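Local coordinates for protein pyruvate kinase 1 (Trypanosoma brucei brucei, PDB 4KCT) that catalyses phosphoryl transfer from phosphoenolpyruvate to ADP, yielding pyruvate and ATP in glycolysis, and has an intrinsic decarboxylase activity probably directed at oxaloacetate, at residues Ala37-Met42 with Ala73-His78; Gln298-Met303 with Gln345-Ile350; Pro104-Cys109 with Gly120-Phe125; Gly93-Gly98 with His170-Arg175. All blocks are in the same frame, centred on the assembly; numbering follows the deposited sequence. Where two conformers were deposited one is given.

Interaction 1: Ala37-Met42 with Ala73-His78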
loop_
_atom_site.group_PDB
_atom_site.type_symbol
_atom_site.label_atom_id
_atom_site.label_comp_id
_atom_site.label_asym_id
_atom_site.label_seq_id
_atom_site.Cartn_x
_atom_site.Cartn_y
_atom_site.Cartn_z
ATOM N N ALA A 37 41.800 23.296 19.001
ATOM C CA ALA A 37 41.304 21.979 18.632
ATOM C C ALA A 37 39.794 22.035 18.463
ATOM O O ALA A 37 39.235 21.369 17.583
ATOM C CB ALA A 37 41.686 20.920 19.673
ATOM N N LEU A 38 39.124 22.764 19.351
ATOM C CA LEU A 38 37.669 22.847 19.300
ATOM C C LEU A 38 37.193 23.563 18.048
ATOM O O LEU A 38 36.185 23.196 17.469
ATOM C CB LEU A 38 37.109 23.525 20.554
ATOM C CG LEU A 38 37.174 22.644 21.822
ATOM C CD1 LEU A 38 36.983 23.463 23.099
ATOM C CD2 LEU A 38 36.189 21.481 21.754
ATOM N N LYS A 39 37.891 24.628 17.657
ATOM C CA LYS A 39 37.536 25.323 16.420
ATOM C C LYS A 39 37.606 24.382 15.229
ATOM O O LYS A 39 36.686 24.341 14.407
ATOM C CB LYS A 39 38.436 26.546 16.185
ATOM C CG LYS A 39 38.029 27.751 17.030
ATOM C CD LYS A 39 38.651 29.049 16.503
ATOM C CE LYS A 39 40.141 28.927 16.394
ATOM N NZ LYS A 39 40.754 30.201 15.878
ATOM N N ASN A 40 38.681 23.599 15.149
ATOM C CA ASN A 40 38.791 22.617 14.098
ATOM C C ASN A 40 37.682 21.563 14.146
ATOM O O ASN A 40 37.207 21.104 13.102
ATOM C CB ASN A 40 40.162 21.959 14.122
ATOM C CG ASN A 40 41.256 22.889 13.627
ATOM O OD1 ASN A 40 40.995 23.796 12.862
ATOM N ND2 ASN A 40 42.472 22.670 14.083
ATOM N N LEU A 41 37.351 21.098 15.344
ATOM C CA LEU A 41 36.243 20.159 15.497
ATOM C C LEU A 41 34.945 20.760 14.959
ATOM O O LEU A 41 34.152 20.072 14.320
ATOM C CB LEU A 41 36.055 19.783 16.958
ATOM C CG LEU A 41 36.666 18.504 17.529
ATOM C CD1 LEU A 41 35.887 18.033 18.765
ATOM C CD2 LEU A 41 36.772 17.379 16.502
ATOM N N MET A 42 34.684 22.015 15.309
ATOM C CA MET A 42 33.480 22.701 14.846
ATOM C C MET A 42 33.487 22.841 13.320
ATOM O O MET A 42 32.497 22.526 12.652
ATOM C CB MET A 42 33.382 24.075 15.500
ATOM C CG MET A 42 33.016 23.984 16.970
ATOM S SD MET A 42 33.284 25.537 17.841
ATOM C CE MET A 42 33.045 24.964 19.536
ATOM N N ALA A 73 32.314 31.341 19.751
ATOM C CA ALA A 73 32.158 32.786 19.575
ATOM C C ALA A 73 33.084 33.284 18.479
ATOM O O ALA A 73 32.665 34.024 17.585
ATOM C CB ALA A 73 32.438 33.526 20.885
ATOM N N GLU A 74 34.296 32.751 18.452
ATOM C CA GLU A 74 35.237 33.069 17.381
ATOM C C GLU A 74 34.688 32.735 15.990
ATOM O O GLU A 74 34.905 33.471 15.046
ATOM C CB GLU A 74 36.559 32.348 17.609
ATOM C CG GLU A 74 37.760 33.255 17.585
ATOM C CD GLU A 74 39.048 32.507 17.838
ATOM O OE1 GLU A 74 39.704 32.111 16.853
ATOM O OE2 GLU A 74 39.349 32.219 19.017
ATOM N N LEU A 75 33.962 31.626 15.871
ATOM C CA LEU A 75 33.436 31.205 14.569
ATOM C C LEU A 75 31.992 31.666 14.317
ATOM O O LEU A 75 31.411 31.348 13.286
ATOM C CB LEU A 75 33.515 29.681 14.432
ATOM C CG LEU A 75 34.904 29.059 14.472
ATOM C CD1 LEU A 75 34.812 27.532 14.401
ATOM C CD2 LEU A 75 35.748 29.607 13.336
ATOM N N GLY A 76 31.371 32.283 15.314
ATOM C CA GLY A 76 29.982 32.748 15.174
ATOM C C GLY A 76 28.989 31.587 15.138
ATOM O O GLY A 76 27.947 31.663 14.474
ATOM N N LEU A 77 29.307 30.510 15.854
ATOM C CA LEU A 77 28.444 29.323 15.870
ATOM C C LEU A 77 27.702 29.184 17.194
ATOM O O LEU A 77 28.192 29.601 18.236
ATOM C CB LEU A 77 29.276 28.076 15.628
ATOM C CG LEU A 77 30.047 28.056 14.309
ATOM C CD1 LEU A 77 30.895 26.786 14.212
ATOM C CD2 LEU A 77 29.082 28.148 13.136
ATOM N N HIS A 78 26.594 28.455 17.160
ATOM C CA HIS A 78 25.876 28.067 18.358
ATOM C C HIS A 78 26.130 26.609 18.565
ATOM O O HIS A 78 25.724 25.791 17.730
ATOM C CB HIS A 78 24.381 28.266 18.127
ATOM C CG HIS A 78 24.000 29.693 17.862
ATOM N ND1 HIS A 78 24.136 30.661 18.791
ATOM C CD2 HIS A 78 23.485 30.308 16.723
ATOM C CE1 HIS A 78 23.760 31.841 18.265
ATOM N NE2 HIS A 78 23.312 31.617 17.019
#

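Interaction 2: Gln298-Met303 with Gln345-Ile350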
loop_
_atom_site.group_PDB
_atom_site.type_symbol
_atom_site.label_atom_id
_atom_site.label_comp_id
_atom_site.label_asym_id
_atom_site.label_seq_id
_atom_site.Cartn_x
_atom_site.Cartn_y
_atom_site.Cartn_z
ATOM N N GLN A 298 31.371 3.425 19.815
ATOM C CA GLN A 298 32.143 2.611 18.871
ATOM C C GLN A 298 31.732 2.720 17.416
ATOM O O GLN A 298 32.153 1.888 16.590
ATOM C CB GLN A 298 32.200 1.147 19.314
ATOM C CG GLN A 298 32.956 0.940 20.639
ATOM C CD GLN A 298 33.090 -0.542 20.994
ATOM O OE1 GLN A 298 32.209 -1.333 20.689
ATOM N NE2 GLN A 298 34.285 -0.938 21.442
ATOM N N MET A 299 31.155 3.857 17.043
ATOM C CA MET A 299 30.717 4.011 15.673
ATOM C C MET A 299 31.886 4.031 14.697
ATOM O O MET A 299 31.790 3.473 13.628
ATOM C CB MET A 299 29.832 5.250 15.507
ATOM C CG MET A 299 28.648 5.232 16.479
ATOM S SD MET A 299 27.235 6.123 15.810
ATOM C CE MET A 299 26.608 4.979 14.587
ATOM N N LEU A 300 32.979 4.717 15.068
ATOM C CA LEU A 300 34.156 4.804 14.209
ATOM C C LEU A 300 35.412 4.498 15.040
ATOM O O LEU A 300 36.467 5.090 14.828
ATOM C CB LEU A 300 34.265 6.214 13.577
ATOM C CG LEU A 300 33.217 6.544 12.484
ATOM C CD1 LEU A 300 33.319 8.024 12.096
ATOM C CD2 LEU A 300 33.428 5.661 11.246
ATOM N N GLU A 301 35.299 3.484 15.885
ATOM C CA GLU A 301 36.256 3.213 16.949
ATOM C C GLU A 301 37.715 3.115 16.440
ATOM O O GLU A 301 38.641 3.636 17.056
ATOM C CB GLU A 301 35.857 1.916 17.661
ATOM C CG GLU A 301 36.677 1.593 18.896
ATOM C CD GLU A 301 36.540 2.641 19.977
ATOM O OE1 GLU A 301 37.398 2.663 20.885
ATOM O OE2 GLU A 301 35.560 3.411 19.953
ATOM N N SER A 302 37.917 2.387 15.358
ATOM C CA SER A 302 39.283 2.101 14.916
ATOM C C SER A 302 39.998 3.400 14.515
ATOM O O SER A 302 41.236 3.446 14.459
ATOM C CB SER A 302 39.272 1.142 13.743
ATOM O OG SER A 302 38.793 1.789 12.568
ATOM N N MET A 303 39.229 4.461 14.245
ATOM C CA MET A 303 39.856 5.775 13.952
ATOM C C MET A 303 40.420 6.476 15.191
ATOM O O MET A 303 41.022 7.544 15.079
ATOM C CB MET A 303 38.910 6.719 13.190
ATOM C CG MET A 303 38.609 6.273 11.765
ATOM S SD MET A 303 37.985 7.603 10.694
ATOM C CE MET A 303 39.449 8.609 10.504
ATOM N N GLN A 345 35.157 14.490 10.123
ATOM C CA GLN A 345 34.966 14.687 8.690
ATOM C C GLN A 345 34.435 13.434 7.979
ATOM O O GLN A 345 33.529 13.535 7.158
ATOM C CB GLN A 345 36.271 15.187 8.030
ATOM C CG GLN A 345 36.629 16.629 8.433
ATOM C CD GLN A 345 38.100 16.958 8.168
ATOM O OE1 GLN A 345 38.760 16.260 7.422
ATOM N NE2 GLN A 345 38.626 17.966 8.860
ATOM N N TYR A 346 34.977 12.252 8.311
ATOM C CA TYR A 346 34.422 10.990 7.770
ATOM C C TYR A 346 32.980 10.827 8.193
ATOM O O TYR A 346 32.134 10.432 7.388
ATOM C CB TYR A 346 35.214 9.767 8.239
ATOM C CG TYR A 346 36.208 9.259 7.247
ATOM C CD1 TYR A 346 35.797 8.589 6.107
ATOM C CD2 TYR A 346 37.577 9.486 7.426
ATOM C CE1 TYR A 346 36.717 8.138 5.178
ATOM C CE2 TYR A 346 38.497 9.060 6.492
ATOM C CZ TYR A 346 38.066 8.343 5.397
ATOM O OH TYR A 346 38.978 7.924 4.466
ATOM N N MET A 347 32.717 11.041 9.485
ATOM C CA MET A 347 31.363 10.846 10.012
ATOM C C MET A 347 30.357 11.733 9.264
ATOM O O MET A 347 29.309 11.263 8.828
ATOM C CB MET A 347 31.298 11.174 11.507
ATOM C CG MET A 347 29.944 10.773 12.096
ATOM S SD MET A 347 29.991 10.692 13.917
ATOM C CE MET A 347 29.915 8.904 14.178
ATOM N N ALA A 348 30.734 12.985 9.030
ATOM C CA ALA A 348 29.921 13.903 8.205
ATOM C C ALA A 348 29.695 13.414 6.765
ATOM O O ALA A 348 28.577 13.492 6.260
ATOM C CB ALA A 348 30.527 15.310 8.208
ATOM N N ARG A 349 30.740 12.914 6.106
ATOM C CA ARG A 349 30.607 12.455 4.716
ATOM C C ARG A 349 29.725 11.207 4.635
ATOM O O ARG A 349 28.926 11.054 3.697
ATOM C CB ARG A 349 31.998 12.145 4.089
ATOM C CG ARG A 349 32.801 13.398 3.778
ATOM C CD ARG A 349 33.963 13.141 2.801
ATOM N NE ARG A 349 34.903 12.139 3.288
ATOM C CZ ARG A 349 35.945 12.380 4.098
ATOM N NH1 ARG A 349 36.761 11.392 4.435
ATOM N NH2 ARG A 349 36.158 13.587 4.596
ATOM N N ILE A 350 29.853 10.323 5.625
ATOM C CA ILE A 350 28.994 9.132 5.674
ATOM C C ILE A 350 27.521 9.534 5.904
ATOM O O ILE A 350 26.612 8.977 5.254
ATOM C CB ILE A 350 29.449 8.118 6.764
ATOM C CG1 ILE A 350 30.889 7.621 6.521
ATOM C CG2 ILE A 350 28.499 6.925 6.852
ATOM C CD1 ILE A 350 31.521 7.082 7.828
#

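Interaction 3: Pro104-Cys109 with Gly120-Phe125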
loop_
_atom_site.group_PDB
_atom_site.type_symbol
_atom_site.label_atom_id
_atom_site.label_comp_id
_atom_site.label_asym_id
_atom_site.label_seq_id
_atom_site.Cartn_x
_atom_site.Cartn_y
_atom_site.Cartn_z
ATOM N N PRO A 104 38.476 -20.918 34.268
ATOM C CA PRO A 104 37.194 -21.607 34.051
ATOM C C PRO A 104 37.018 -22.746 35.040
ATOM O O PRO A 104 37.985 -23.449 35.357
ATOM C CB PRO A 104 37.329 -22.168 32.619
ATOM C CG PRO A 104 38.440 -21.383 31.993
ATOM C CD PRO A 104 39.380 -21.046 33.108
ATOM N N GLY A 105 35.808 -22.902 35.559
ATOM C CA GLY A 105 35.507 -23.990 36.486
ATOM C C GLY A 105 35.774 -23.644 37.945
ATOM O O GLY A 105 35.290 -24.325 38.839
ATOM N N ASP A 106 36.529 -22.579 38.196
ATOM C CA ASP A 106 36.688 -22.084 39.569
ATOM C C ASP A 106 35.314 -21.798 40.171
ATOM O O ASP A 106 34.419 -21.274 39.494
ATOM C CB ASP A 106 37.536 -20.803 39.605
ATOM C CG ASP A 106 39.023 -21.077 39.483
ATOM O OD1 ASP A 106 39.402 -22.264 39.441
ATOM O OD2 ASP A 106 39.808 -20.102 39.380
ATOM N N ILE A 107 35.149 -22.169 41.430
ATOM C CA ILE A 107 33.908 -21.927 42.152
ATOM C C ILE A 107 34.178 -20.826 43.175
ATOM O O ILE A 107 35.146 -20.911 43.940
ATOM C CB ILE A 107 33.430 -23.202 42.867
ATOM C CG1 ILE A 107 33.094 -24.303 41.845
ATOM C CG2 ILE A 107 32.246 -22.910 43.784
ATOM C CD1 ILE A 107 31.947 -23.956 40.917
ATOM N N VAL A 108 33.434 -19.728 43.078
ATOM C CA VAL A 108 33.704 -18.547 43.900
ATOM C C VAL A 108 32.398 -18.077 44.542
ATOM O O VAL A 108 31.339 -18.139 43.916
ATOM C CB VAL A 108 34.347 -17.408 43.056
ATOM C CG1 VAL A 108 33.424 -16.989 41.921
ATOM C CG2 VAL A 108 34.712 -16.207 43.925
ATOM N N CYS A 109 32.446 -17.764 45.835
ATOM C CA CYS A 109 31.306 -17.191 46.491
ATOM C C CYS A 109 31.331 -15.670 46.357
ATOM O O CYS A 109 32.389 -15.048 46.487
ATOM C CB CYS A 109 31.251 -17.620 47.967
ATOM S SG CYS A 109 30.584 -19.293 48.190
ATOM N N GLY A 120 38.863 -9.514 49.282
ATOM C CA GLY A 120 38.389 -10.499 48.338
ATOM C C GLY A 120 39.485 -11.474 47.946
ATOM O O GLY A 120 40.667 -11.106 47.832
ATOM N N THR A 121 39.099 -12.730 47.767
ATOM C CA THR A 121 40.036 -13.764 47.364
ATOM C C THR A 121 39.436 -14.556 46.207
ATOM O O THR A 121 38.302 -14.277 45.767
ATOM C CB THR A 121 40.335 -14.737 48.517
ATOM O OG1 THR A 121 39.173 -15.523 48.786
ATOM C CG2 THR A 121 40.743 -13.985 49.764
ATOM N N LYS A 122 40.200 -15.525 45.704
ATOM C CA LYS A 122 39.690 -16.512 44.745
ATOM C C LYS A 122 38.453 -17.234 45.292
ATOM O O LYS A 122 37.631 -17.709 44.524
ATOM C CB LYS A 122 40.775 -17.541 44.443
ATOM C CG LYS A 122 40.831 -17.999 43.004
ATOM C CD LYS A 122 42.183 -18.617 42.696
ATOM C CE LYS A 122 42.127 -19.458 41.432
ATOM N NZ LYS A 122 42.878 -20.737 41.598
ATOM N N GLU A 123 38.352 -17.343 46.616
ATOM C CA GLU A 123 37.273 -18.124 47.256
ATOM C C GLU A 123 35.997 -17.306 47.414
ATOM O O GLU A 123 34.899 -17.861 47.497
ATOM C CB GLU A 123 37.707 -18.610 48.650
ATOM C CG GLU A 123 38.426 -19.958 48.668
ATOM C CD GLU A 123 39.821 -19.887 48.059
ATOM O OE1 GLU A 123 40.115 -20.697 47.156
ATOM O OE2 GLU A 123 40.620 -19.007 48.465
ATOM N N LYS A 124 36.166 -16.020 47.695
ATOM C CA LYS A 124 35.046 -15.191 48.100
ATOM C C LYS A 124 35.363 -13.723 47.947
ATOM O O LYS A 124 36.448 -13.270 48.312
ATOM C CB LYS A 124 34.670 -15.492 49.541
ATOM C CG LYS A 124 33.529 -14.659 50.069
ATOM C CD LYS A 124 33.208 -15.129 51.475
ATOM C CE LYS A 124 31.733 -15.089 51.760
ATOM N NZ LYS A 124 31.423 -15.908 52.962
ATOM N N PHE A 125 34.457 -12.985 47.319
ATOM C CA PHE A 125 34.633 -11.545 47.228
ATOM C C PHE A 125 33.307 -10.797 47.252
ATOM O O PHE A 125 32.227 -11.397 47.130
ATOM C CB PHE A 125 35.486 -11.156 45.997
ATOM C CG PHE A 125 34.801 -11.380 44.671
ATOM C CD1 PHE A 125 33.915 -10.440 44.161
ATOM C CD2 PHE A 125 35.097 -12.509 43.903
ATOM C CE1 PHE A 125 33.328 -10.613 42.900
ATOM C CE2 PHE A 125 34.536 -12.688 42.643
ATOM C CZ PHE A 125 33.623 -11.753 42.146
HETATM O O HOH W 1 37.610 -20.126 43.028
#

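Interaction 4: Gly93-Gly98 with His170-Arg175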
loop_
_atom_site.group_PDB
_atom_site.type_symbol
_atom_site.label_atom_id
_atom_site.label_comp_id
_atom_site.label_asym_id
_atom_site.label_seq_id
_atom_site.Cartn_x
_atom_site.Cartn_y
_atom_site.Cartn_z
ATOM N N GLY A 93 34.233 -5.405 45.685
ATOM C CA GLY A 93 35.177 -4.877 46.662
ATOM C C GLY A 93 36.623 -4.921 46.185
ATOM O O GLY A 93 36.895 -4.985 44.975
ATOM N N LEU A 94 37.547 -4.753 47.125
ATOM C CA LEU A 94 38.976 -4.934 46.848
ATOM C C LEU A 94 39.365 -6.395 47.006
ATOM O O LEU A 94 38.596 -7.209 47.553
ATOM C CB LEU A 94 39.835 -4.066 47.800
ATOM C CG LEU A 94 39.269 -2.704 48.217
ATOM C CD1 LEU A 94 40.115 -2.047 49.311
ATOM C CD2 LEU A 94 39.152 -1.790 47.013
ATOM N N PHE A 95 40.587 -6.706 46.585
ATOM C CA PHE A 95 41.135 -8.036 46.655
ATOM C C PHE A 95 42.448 -7.985 47.430
ATOM O O PHE A 95 43.176 -7.001 47.349
ATOM C CB PHE A 95 41.388 -8.557 45.241
ATOM C CG PHE A 95 40.121 -8.777 44.450
ATOM C CD1 PHE A 95 39.401 -9.960 44.589
ATOM C CD2 PHE A 95 39.587 -7.758 43.682
ATOM C CE1 PHE A 95 38.189 -10.136 43.948
ATOM C CE2 PHE A 95 38.356 -7.912 43.048
ATOM C CZ PHE A 95 37.659 -9.107 43.180
ATOM N N LYS A 96 42.746 -9.036 48.182
ATOM C CA LYS A 96 44.098 -9.193 48.757
ATOM C C LYS A 96 45.190 -9.002 47.705
ATOM O O LYS A 96 45.037 -9.411 46.546
ATOM C CB LYS A 96 44.254 -10.558 49.408
ATOM C CG LYS A 96 43.272 -10.798 50.538
ATOM C CD LYS A 96 43.756 -11.911 51.448
ATOM C CE LYS A 96 42.701 -12.266 52.470
ATOM N NZ LYS A 96 43.077 -13.500 53.200
ATOM N N ASP A 97 46.272 -8.339 48.100
ATOM C CA ASP A 97 47.379 -8.053 47.180
ATOM C C ASP A 97 46.923 -7.257 45.984
ATOM O O ASP A 97 47.696 -7.029 45.071
ATOM C CB ASP A 97 48.050 -9.343 46.692
ATOM C CG ASP A 97 48.484 -10.233 47.832
ATOM O OD1 ASP A 97 49.119 -9.724 48.783
ATOM O OD2 ASP A 97 48.132 -11.425 47.811
ATOM N N GLY A 98 45.651 -6.867 45.971
ATOM C CA GLY A 98 45.150 -5.969 44.938
ATOM C C GLY A 98 44.822 -6.654 43.611
ATOM O O GLY A 98 44.463 -5.989 42.645
ATOM N N HIS A 170 40.357 -14.806 33.801
ATOM C CA HIS A 170 40.424 -13.367 34.006
ATOM C C HIS A 170 41.161 -13.018 35.272
ATOM O O HIS A 170 41.148 -13.779 36.239
ATOM C CB HIS A 170 39.029 -12.756 34.029
ATOM C CG HIS A 170 39.013 -11.273 33.760
ATOM N ND1 HIS A 170 39.649 -10.721 32.704
ATOM C CD2 HIS A 170 38.507 -10.212 34.507
ATOM C CE1 HIS A 170 39.530 -9.384 32.760
ATOM N NE2 HIS A 170 38.787 -9.077 33.830
ATOM N N ARG A 171 41.777 -11.838 35.280
ATOM C CA ARG A 171 42.448 -11.299 36.467
ATOM C C ARG A 171 41.663 -10.089 36.943
ATOM O O ARG A 171 41.475 -9.134 36.185
ATOM C CB ARG A 171 43.883 -10.849 36.117
ATOM C CG ARG A 171 44.690 -10.399 37.333
ATOM C CD ARG A 171 46.130 -10.028 36.967
ATOM N NE ARG A 171 46.184 -8.758 36.253
ATOM C CZ ARG A 171 46.508 -7.593 36.809
ATOM N NH1 ARG A 171 46.915 -7.538 38.071
ATOM N NH2 ARG A 171 46.489 -6.493 36.082
ATOM N N LEU A 172 41.135 -10.152 38.156
ATOM C CA LEU A 172 40.421 -9.008 38.707
ATOM C C LEU A 172 41.379 -8.142 39.515
ATOM O O LEU A 172 42.155 -8.655 40.301
ATOM C CB LEU A 172 39.257 -9.476 39.598
ATOM C CG LEU A 172 38.047 -10.051 38.874
ATOM C CD1 LEU A 172 36.924 -10.320 39.878
ATOM C CD2 LEU A 172 37.584 -9.091 37.783
ATOM N N THR A 173 41.269 -6.829 39.360
ATOM C CA THR A 173 41.857 -5.883 40.315
ATOM C C THR A 173 40.743 -5.225 41.169
ATOM O O THR A 173 39.561 -5.582 41.050
ATOM C CB THR A 173 42.677 -4.798 39.586
ATOM O OG1 THR A 173 41.848 -4.162 38.611
ATOM C CG2 THR A 173 43.899 -5.426 38.867
ATOM N N ASP A 174 41.120 -4.268 42.018
ATOM C CA ASP A 174 40.184 -3.693 42.990
ATOM C C ASP A 174 38.979 -3.010 42.304
ATOM O O ASP A 174 39.143 -2.263 41.339
ATOM C CB ASP A 174 40.906 -2.688 43.893
ATOM C CG ASP A 174 41.780 -3.363 44.970
ATOM O OD1 ASP A 174 41.764 -4.617 45.082
ATOM O OD2 ASP A 174 42.462 -2.618 45.727
ATOM N N ARG A 175 37.789 -3.206 42.867
ATOM C CA ARG A 175 36.586 -2.424 42.490
ATOM C C ARG A 175 36.313 -2.395 40.979
ATOM O O ARG A 175 36.093 -1.324 40.420
ATOM C CB ARG A 175 36.685 -0.981 43.012
ATOM C CG ARG A 175 36.795 -0.868 44.519
ATOM C CD ARG A 175 35.835 0.167 45.088
ATOM N NE ARG A 175 36.318 0.671 46.374
ATOM C CZ ARG A 175 35.941 0.207 47.568
ATOM N NH1 ARG A 175 34.978 -0.708 47.674
ATOM N NH2 ARG A 175 36.496 0.700 48.666
HETATM O O HOH W 2 43.444 -4.362 47.758
HETATM O O HOH W 3 44.013 -3.376 42.521
#

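Interaction 1: Ala37-Met42 with Ala73-His78
K39 and E74 supply the polar half of a contact between two helices, while M42, L75 and L77 supply the apolar half. The ionic part is a salt bridge between K39 NZ and E74 OE1. Its modelled separation of 2.4 Å is very short, so the exact length is doubtful. K39 reaches it by starting beside its own backbone N and bending at chi3 (-55°), which carries the chain across that of E74 at about a right angle. E74 offers OE1 from an extended chain, and the ammonium has a second carboxylate partner in E36, one turn back on the helix of K39.

The apolar part lies beside this bridge. L75 CD1 is placed 3.9 Å from M42 CB, and L77 CD1 approaches the same M42 CB to 3.9 Å, so two leucine methyls converge on one methylene. L75 CD1 also rests 3.7 Å from the backbone K39 O. The two leucines can converge because G76, at positive phi, lies between them: it closes a Schellman motif and turns the chain so that L77 follows L75 to M42.

In this TIM barrel the contact joins the end of helix 58-75 to the flank of helix 35-44. The charged pair sits at the exposed margin, where solvent probably tempers its strength, while the leucine methyls cover the buried M42.

Interaction 2: Gln298-Met303 with Gln345-Ile350
M347 lies across L300 and M299, and its side chain can be traced atom by atom. CB stands 3.8 Å from L300 CD1. The next atom, CG, points anti to the backbone N (chi1 -172°), which makes the chain stand out from the helix, and a bend at chi3 then turns the terminal methyl toward M299. That methyl, CE, finishes 3.9 Å from M299 CB and 4.1 Å from L300 CD1, the chains of M299 and M347 meeting at about a right angle. V328 and L330 of a barrel strand also touch M347.

One turn on, I350 CD1 lies 4.2 Å from L300 CD2, the two side chains running antiparallel alongside each other. At the other end M303 crosses Y346: its CE is 3.7 Å from Y346 CD2, and its SD lies 4.6 Å from the ring centroid, an oblique Met-aromatic contact. R349 NH1 covers one face of the same ring.

The loop of 298-303 directly follows T297, which lines the pyruvate pocket, and the M299 side chain is about 9 Å from bound pyruvate. With no hydrogen bond between 298-303 and 345-350, the grip here rests on dispersion between methyls, sulfur and an aromatic ring.

Interaction 3: Pro104-Cys109 with Gly120-Phe125
The F125 ring meets V108 obliquely, with V108 CG2 3.7 Å from F125 CD2, and the ring of F95 packs against it with planes inclined at about 60°. F125 CG occupies the crowded position between its backbone N and carbonyl carbon (chi1 70°), which folds the ring back toward the neighbouring strand. The other flat group across the contact is the D106 carboxylate. Its OD2 accepts a hydrogen bond from A103 N and lies 3.2 Å from K122 CE; the salt bridge from that oxygen to K122 NZ is long, at 3.8 Å, so the lysine arrives more by its methylene than by its charge.

Between the backbones runs a short parallel ladder that brackets C109. C109 N donates to E123 O at 3.0 Å, and F125 N returns a bond to C109 O at 3.0 Å. K124 CA adds a CA-H...O contact to C109 O. Where the ladder gives out, one water donates to both I107 O and K122 O. T121 OG1 braces the turn just before the strand, accepting from E123 N and K124 N (an ST turn and an ST motif).

Strand 107-111 is thereby held between two neighbours: strand 124-126, the last of its mixed sheet, and strand 161-166, antiparallel to it, while F102 of strand 99-102 covers V108 and F125.

Interaction 4: Gly93-Gly98 with His170-Arg175
With CG of D174 opposite its carbonyl carbon (chi1 -76°), the carboxylate turns back against L94 and F95; F95, turned likewise (chi1 -67°), lays its ring beside L172 and T173. F95 N donates to D174 OD1 at 2.8 Å in a fairly straight bond (161°), reaching the oxygen from above the carboxylate plane. The second oxygen, D174 OD2, holds a water that also donates to F95 O, and another water joins D174 N to G98 O.

Beyond this polar knot, R175 N bonds G93 O at 2.9 Å. The guanidinium of R175, paired with E117, carries L94 CD2 over one face, 3.7 Å above its plane and offset toward the rim. L172 CB makes a CH-pi contact off-centre on the F95 ring, 4.3 Å from its centroid, and the backbone T173 O sits at the ring edge, 3.3 Å from F95 CE2.

Segment 93-98 leads into strand 99-102, which pairs antiparallel with strand 170-173. Just past that ladder, a single aspartate does the work of a strand partner: it grips the F95 peptide directly at N and through water at O, while L172 and T173 O pack at the F95 ring and L94 on the R175 guanidinium.

The four contacts divide between two bodies of the subunit. Interactions 1 and 2 belong to the TIM barrel, their centres about 20 Å apart; both involve helices packed outside the closed eight-stranded sheet. Interactions 3 and 4 lie in the small beta domain inserted between barrel strands 80-84 and 208-211, with centres about 52 and 44 Å from that of interaction 1. Along the chain, interaction 1 comes first, the 93-98 and 170-175 segments then enclose interaction 3, and interaction 2 follows. Interactions 3 and 4 touch, about 12 Å between centres, through aromatic packing and backbone bonds of G120 to L94 and K96. In pyruvate kinases this domain is a mobile lid, so they probably move together.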